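Local coordinates for hypothetical protein (Clostridium sporogenes ATCC 15579, PDB 4QRK) that is of unknown function, is a right-handed beta-helix of the DUF2154 family, and is putatively a cell adhesion protein, at residues A[97-107]-A[118-127]. Sequence-based numbering, arbitrary orientation. Where two conformers were deposited one is given.
Sequences LNEKIPTEIKL and LSKINLKELN
Asn122 reaches across to the loop of 97-107 and gives an N-H of ND2 to Lys100 O at 2.9 Å. That oxygen lies close to the Asn122 amide plane. Asn122 CG stands anti to the backbone N (chi1 -170°), which lays the side chain alongside the ring of Pro102. Backbone bonds continue the seam, from Thr103 N to Asn122 O as far as Leu107 N to Asn127 O. A beta bulge after Leu123 shifts the register by one, and the buried Glu125 N has no partner. On the inner face Leu126 CD1 packs 3.7 Å from Ile105 CB, while Ile105 CD1 meets Leu118 CD2 tip to tip at 3.8 Å. Strands 103-107 and 123-127 run parallel, 6° apart, as neighbouring rungs on one sheet of a right-handed beta-helix. Residues 97-98 belong to strand 91-98 of another sheet, and a loop leads into each of the two parallel strands. Ile121 packs between strands 91-98 and 103-110: its CD1 touches Leu97 CB and Asn98 O, and its CG2 lies against Thr103 CB. A water bridges the two segments, donating to Asn98 O and Ile101 O and accepting from Asn122 N. Asn98 OD1 shapes the first loop by accepting from Lys100 N and Ile101 N. Lys124 NZ bonds to Asn122 OD1 at 3.1 Å and also to Asn145. On the outer face Glu104 pairs with Lys24.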
ATOM      1  N   LEU A  97     -11.044  -0.223   4.424  1.00 23.23           N
ATOM      2  CA  LEU A  97     -11.379  -1.206   3.401  1.00 22.93           C
ATOM      3  C   LEU A  97     -12.093  -2.440   3.975  1.00 29.59           C
ATOM      4  O   LEU A  97     -11.876  -2.839   5.123  1.00 25.45           O
ATOM      5  CB  LEU A  97     -10.096  -1.708   2.703  1.00 26.21           C
ATOM      6  CG  LEU A  97      -9.355  -0.697   1.813  1.00 30.86           C
ATOM      7  CD1 LEU A  97      -8.145  -1.383   1.178  1.00 25.16           C
ATOM      8  CD2 LEU A  97     -10.290  -0.137   0.773  1.00 25.59           C
ATOM      9  N   ASN A  98     -12.907  -3.060   3.127  1.00 26.44           N
ATOM     10  CA  ASN A  98     -13.637  -4.254   3.492  1.00 26.73           C
ATOM     11  C   ASN A  98     -12.633  -5.370   3.763  1.00 30.46           C
ATOM     12  O   ASN A  98     -11.620  -5.469   3.053  1.00 27.63           O
ATOM     13  CB  ASN A  98     -14.545  -4.663   2.347  1.00 26.25           C
ATOM     14  CG  ASN A  98     -15.435  -5.827   2.717  1.00 30.46           C
ATOM     15  OD1 ASN A  98     -15.085  -7.005   2.515  1.00 32.17           O
ATOM     16  ND2 ASN A  98     -16.576  -5.505   3.316  1.00 34.21           N
ATOM     17  N   GLU A  99     -12.902  -6.185   4.783  1.00 26.94           N
ATOM     18  CA  GLU A  99     -11.980  -7.242   5.217  1.00 31.25           C
ATOM     19  C   GLU A  99     -12.205  -8.629   4.590  1.00 30.43           C
ATOM     20  O   GLU A  99     -11.344  -9.528   4.744  1.00 33.05           O
ATOM     21  CB  GLU A  99     -12.016  -7.364   6.744  1.00 34.42           C
ATOM     22  CG  GLU A  99     -11.474  -6.131   7.394  1.00 31.61           C
ATOM     23  CD  GLU A  99     -11.432  -6.199   8.903  1.00 41.23           C
ATOM     24  OE1 GLU A  99     -11.744  -7.252   9.504  1.00 46.76           O
ATOM     25  OE2 GLU A  99     -11.092  -5.151   9.486  1.00 36.10           O
ATOM     26  N   LYS A 100     -13.334  -8.814   3.906  1.00 36.47           N
ATOM     27  CA  LYS A 100     -13.695 -10.142   3.360  1.00 34.27           C
ATOM     28  C   LYS A 100     -13.461 -10.268   1.859  1.00 31.33           C
ATOM     29  O   LYS A 100     -13.061 -11.334   1.347  1.00 32.02           O
ATOM     30  CB  LYS A 100     -15.179 -10.478   3.670  1.00 39.17           C
ATOM     31  CG  LYS A 100     -15.472 -10.680   5.151  1.00 56.69           C
ATOM     32  CD  LYS A 100     -16.849 -11.320   5.384  1.00 79.07           C
ATOM     33  CE  LYS A 100     -17.098 -11.677   6.857  1.00 89.61           C
ATOM     34  NZ  LYS A 100     -16.137 -12.693   7.377  1.00 94.05           N
ATOM     35  N   ILE A 101     -13.725  -9.201   1.138  1.00 26.95           N
ATOM     36  CA  ILE A 101     -13.660  -9.275  -0.319  1.00 27.07           C
ATOM     37  C   ILE A 101     -12.203  -9.427  -0.817  1.00 32.33           C
ATOM     38  O   ILE A 101     -11.290  -8.749  -0.308  1.00 24.40           O
ATOM     39  CB  ILE A 101     -14.367  -8.081  -0.942  1.00 34.40           C
ATOM     40  CG1 ILE A 101     -14.619  -8.324  -2.422  1.00 35.38           C
ATOM     41  CG2 ILE A 101     -13.590  -6.787  -0.703  1.00 36.34           C
ATOM     42  CD1 ILE A 101     -15.505  -7.260  -3.097  1.00 43.12           C
ATOM     43  N   PRO A 102     -11.964 -10.362  -1.773  1.00 32.60           N
ATOM     44  CA  PRO A 102     -10.629 -10.454  -2.380  1.00 31.56           C
ATOM     45  C   PRO A 102     -10.200  -9.108  -2.949  1.00 32.85           C
ATOM     46  O   PRO A 102     -10.985  -8.518  -3.683  1.00 30.55           O
ATOM     47  CB  PRO A 102     -10.842 -11.464  -3.522  1.00 35.85           C
ATOM     48  CG  PRO A 102     -11.958 -12.321  -3.048  1.00 35.17           C
ATOM     49  CD  PRO A 102     -12.876 -11.399  -2.309  1.00 36.44           C
ATOM     50  N   THR A 103      -8.984  -8.655  -2.627  1.00 28.54           N
ATOM     51  CA  THR A 103      -8.558  -7.286  -2.914  1.00 28.20           C
ATOM     52  C   THR A 103      -7.163  -7.201  -3.527  1.00 28.29           C
ATOM     53  O   THR A 103      -6.232  -7.848  -3.067  1.00 26.88           O
ATOM     54  CB  THR A 103      -8.552  -6.453  -1.604  1.00 25.24           C
ATOM     55  OG1 THR A 103      -9.881  -6.380  -1.085  1.00 30.63           O
ATOM     56  CG2 THR A 103      -8.067  -5.036  -1.844  1.00 28.02           C
ATOM     57  N   GLU A 104      -7.051  -6.406  -4.584  1.00 26.34           N
ATOM     58  CA  GLU A 104      -5.772  -6.035  -5.185  1.00 21.39           C
ATOM     59  C   GLU A 104      -5.652  -4.550  -5.033  1.00 27.47           C
ATOM     60  O   GLU A 104      -6.659  -3.839  -5.147  1.00 25.64           O
ATOM     61  CB  GLU A 104      -5.772  -6.388  -6.662  1.00 29.41           C
ATOM     62  CG  GLU A 104      -5.795  -7.871  -6.915  1.00 39.97           C
ATOM     63  CD  GLU A 104      -5.868  -8.184  -8.416  1.00 54.89           C
ATOM     64  OE1 GLU A 104      -5.684  -7.243  -9.233  1.00 51.13           O
ATOM     65  OE2 GLU A 104      -6.107  -9.367  -8.763  1.00 60.19           O
ATOM     66  N   ILE A 105      -4.446  -4.083  -4.727  1.00 26.31           N
ATOM     67  CA  ILE A 105      -4.218  -2.655  -4.467  1.00 25.69           C
ATOM     68  C   ILE A 105      -3.028  -2.208  -5.279  1.00 23.90           C
ATOM     69  O   ILE A 105      -1.989  -2.837  -5.238  1.00 27.06           O
ATOM     70  CB  ILE A 105      -3.967  -2.345  -2.959  1.00 24.53           C
ATOM     71  CG1 ILE A 105      -5.162  -2.770  -2.122  1.00 24.08           C
ATOM     72  CG2 ILE A 105      -3.766  -0.847  -2.737  1.00 25.15           C
ATOM     73  CD1 ILE A 105      -4.901  -2.733  -0.624  1.00 29.92           C
ATOM     74  N   LYS A 106      -3.201  -1.131  -6.028  1.00 22.68           N
ATOM     75  CA  LYS A 106      -2.129  -0.514  -6.737  1.00 23.22           C
ATOM     76  C   LYS A 106      -2.046   0.940  -6.312  1.00 28.64           C
ATOM     77  O   LYS A 106      -3.053   1.655  -6.282  1.00 26.86           O
ATOM     78  CB  LYS A 106      -2.345  -0.628  -8.246  1.00 23.34           C
ATOM     79  CG  LYS A 106      -1.241   0.049  -9.017  1.00 34.40           C
ATOM     80  CD  LYS A 106      -1.485   0.117 -10.523  1.00 55.93           C
ATOM     81  CE  LYS A 106      -0.181   0.545 -11.230  1.00 71.05           C
ATOM     82  NZ  LYS A 106       0.480   1.724 -10.571  1.00 74.81           N
ATOM     83  N   LEU A 107      -0.845   1.348  -5.931  1.00 28.62           N
ATOM     84  CA  LEU A 107      -0.581   2.700  -5.443  0.50 26.47           C
ATOM     85  C   LEU A 107       0.578   3.368  -6.174  1.00 20.03           C
ATOM     86  O   LEU A 107       1.677   2.834  -6.218  1.00 25.98           O
ATOM     87  CB  LEU A 107      -0.224   2.646  -3.966  0.50 31.62           C
ATOM     88  CG  LEU A 107      -1.097   1.724  -3.132  0.50 38.33           C
ATOM     89  CD1 LEU A 107      -0.619   1.660  -1.729  0.50 41.19           C
ATOM     90  CD2 LEU A 107      -2.472   2.278  -3.132  0.50 41.45           C
ATOM     91  N   LEU A 118      -2.701  -3.858   6.373  1.00 23.65           N
ATOM     92  CA  LEU A 118      -3.417  -4.750   5.471  1.00 23.56           C
ATOM     93  C   LEU A 118      -3.480  -6.157   6.052  1.00 26.39           C
ATOM     94  O   LEU A 118      -3.813  -7.101   5.362  1.00 29.78           O
ATOM     95  CB  LEU A 118      -2.734  -4.806   4.106  1.00 24.79           C
ATOM     96  CG  LEU A 118      -2.536  -3.474   3.365  1.00 27.95           C
ATOM     97  CD1 LEU A 118      -1.708  -3.628   2.102  1.00 27.88           C
ATOM     98  CD2 LEU A 118      -3.866  -2.723   3.079  1.00 28.90           C
ATOM     99  N   SER A 119      -3.210  -6.288   7.335  1.00 28.29           N
ATOM    100  CA  SER A 119      -3.200  -7.599   7.981  1.00 29.97           C
ATOM    101  C   SER A 119      -4.573  -8.212   8.081  1.00 31.68           C
ATOM    102  O   SER A 119      -4.673  -9.385   8.232  1.00 27.64           O
ATOM    103  CB  SER A 119      -2.599  -7.522   9.373  1.00 30.39           C
ATOM    104  OG  SER A 119      -3.331  -6.618  10.195  1.00 28.33           O
ATOM    105  N   LYS A 120      -5.633  -7.430   7.962  1.00 29.92           N
ATOM    106  CA  LYS A 120      -6.989  -7.976   8.064  1.00 26.90           C
ATOM    107  C   LYS A 120      -7.712  -8.055   6.742  1.00 29.44           C
ATOM    108  O   LYS A 120      -8.861  -8.434   6.690  1.00 36.01           O
ATOM    109  CB  LYS A 120      -7.817  -7.142   9.051  1.00 30.54           C
ATOM    110  CG  LYS A 120      -7.222  -7.237  10.455  1.00 37.64           C
ATOM    111  CD  LYS A 120      -8.098  -6.570  11.439  1.00 47.69           C
ATOM    112  CE  LYS A 120      -7.799  -7.016  12.831  1.00 56.37           C
ATOM    113  NZ  LYS A 120      -8.718  -6.321  13.776  1.00 64.02           N
ATOM    114  N   ILE A 121      -7.040  -7.649   5.682  1.00 26.91           N
ATOM    115  CA  ILE A 121      -7.633  -7.608   4.345  1.00 28.20           C
ATOM    116  C   ILE A 121      -7.400  -8.965   3.697  1.00 26.61           C
ATOM    117  O   ILE A 121      -6.357  -9.586   3.912  1.00 26.33           O
ATOM    118  CB  ILE A 121      -6.904  -6.542   3.512  1.00 32.44           C
ATOM    119  CG1 ILE A 121      -6.990  -5.179   4.198  1.00 35.96           C
ATOM    120  CG2 ILE A 121      -7.418  -6.427   2.086  1.00 35.15           C
ATOM    121  CD1 ILE A 121      -8.375  -4.739   4.481  1.00 30.78           C
ATOM    122  N   ASN A 122      -8.340  -9.391   2.875  1.00 22.74           N
ATOM    123  CA  ASN A 122      -8.199 -10.572   2.035  1.00 27.00           C
ATOM    124  C   ASN A 122      -7.359 -10.202   0.825  1.00 30.75           C
ATOM    125  O   ASN A 122      -7.840 -10.107  -0.294  1.00 28.51           O
ATOM    126  CB  ASN A 122      -9.574 -11.048   1.592  1.00 27.49           C
ATOM    127  CG  ASN A 122      -9.556 -12.417   0.906  1.00 29.15           C
ATOM    128  OD1 ASN A 122      -8.529 -13.078   0.812  1.00 31.97           O
ATOM    129  ND2 ASN A 122     -10.714 -12.829   0.416  1.00 30.68           N
ATOM    130  N   LEU A 123      -6.082  -9.961   1.077  1.00 32.47           N
ATOM    131  CA  LEU A 123      -5.203  -9.370   0.094  1.00 22.27           C
ATOM    132  C   LEU A 123      -4.728 -10.398  -0.928  1.00 26.99           C
ATOM    133  O   LEU A 123      -4.313 -11.496  -0.560  1.00 28.63           O
ATOM    134  CB  LEU A 123      -4.021  -8.753   0.822  1.00 26.71           C
ATOM    135  CG  LEU A 123      -3.033  -7.955  -0.000  1.00 29.26           C
ATOM    136  CD1 LEU A 123      -3.731  -6.753  -0.619  1.00 29.22           C
ATOM    137  CD2 LEU A 123      -1.820  -7.555   0.888  1.00 26.51           C
ATOM    138  N   LYS A 124      -4.743 -10.029  -2.209  1.00 26.37           N
ATOM    139  CA  LYS A 124      -4.162 -10.893  -3.251  1.00 30.99           C
ATOM    140  C   LYS A 124      -2.887 -10.267  -3.826  1.00 27.98           C
ATOM    141  O   LYS A 124      -1.914 -10.947  -4.102  1.00 26.33           O
ATOM    142  CB  LYS A 124      -5.132 -11.121  -4.415  1.00 34.68           C
ATOM    143  CG  LYS A 124      -6.521 -11.594  -4.022  1.00 49.24           C
ATOM    144  CD  LYS A 124      -6.533 -12.966  -3.367  1.00 61.98           C
ATOM    145  CE  LYS A 124      -7.683 -13.053  -2.368  1.00 72.66           C
ATOM    146  NZ  LYS A 124      -8.080 -14.436  -1.981  1.00 77.19           N
ATOM    147  N   GLU A 125      -2.913  -8.973  -4.070  1.00 30.83           N
ATOM    148  CA  GLU A 125      -1.756  -8.372  -4.688  1.00 30.73           C
ATOM    149  C   GLU A 125      -1.658  -6.944  -4.260  1.00 27.50           C
ATOM    150  O   GLU A 125      -2.678  -6.281  -4.066  1.00 24.90           O
ATOM    151  CB  GLU A 125      -1.811  -8.501  -6.224  1.00 30.86           C
ATOM    152  CG  GLU A 125      -0.581  -7.909  -6.900  1.00 37.42           C
ATOM    153  CD  GLU A 125      -0.408  -8.385  -8.343  1.00 52.51           C
ATOM    154  OE1 GLU A 125      -1.242  -9.201  -8.794  1.00 53.51           O
ATOM    155  OE2 GLU A 125       0.561  -7.933  -9.011  1.00 48.57           O
ATOM    156  N   LEU A 126      -0.423  -6.492  -4.084  1.00 24.54           N
ATOM    157  CA  LEU A 126      -0.131  -5.111  -3.740  1.00 26.37           C
ATOM    158  C   LEU A 126       1.036  -4.651  -4.576  1.00 20.78           C
ATOM    159  O   LEU A 126       2.050  -5.340  -4.640  1.00 23.04           O
ATOM    160  CB  LEU A 126       0.270  -4.999  -2.292  1.00 25.55           C
ATOM    161  CG  LEU A 126       0.688  -3.609  -1.808  1.00 29.75           C
ATOM    162  CD1 LEU A 126      -0.486  -2.632  -1.821  1.00 27.31           C
ATOM    163  CD2 LEU A 126       1.292  -3.698  -0.401  1.00 35.00           C
ATOM    164  N   ASN A 127       0.844  -3.535  -5.268  1.00 25.91           N
ATOM    165  CA  ASN A 127       1.885  -2.860  -6.009  1.00 23.65           C
ATOM    166  C   ASN A 127       1.972  -1.426  -5.547  1.00 27.09           C
ATOM    167  O   ASN A 127       0.979  -0.685  -5.610  1.00 29.57           O
ATOM    168  CB  ASN A 127       1.584  -2.882  -7.516  1.00 24.31           C
ATOM    169  CG  ASN A 127       1.828  -4.241  -8.112  1.00 35.87           C
ATOM    170  OD1 ASN A 127       2.970  -4.610  -8.383  1.00 33.13           O
ATOM    171  ND2 ASN A 127       0.770  -5.024  -8.248  1.00 34.98           N
TER
HETATM  172  O   HOH W   1     -10.683  -7.820   2.050  1.00 28.87           O
HETATM  173  O   HOH W   2     -10.305  -9.940   8.800  1.00 41.98           O
HETATM  174  O   HOH W   3      -1.894  -4.727  -7.284  1.00 36.40           O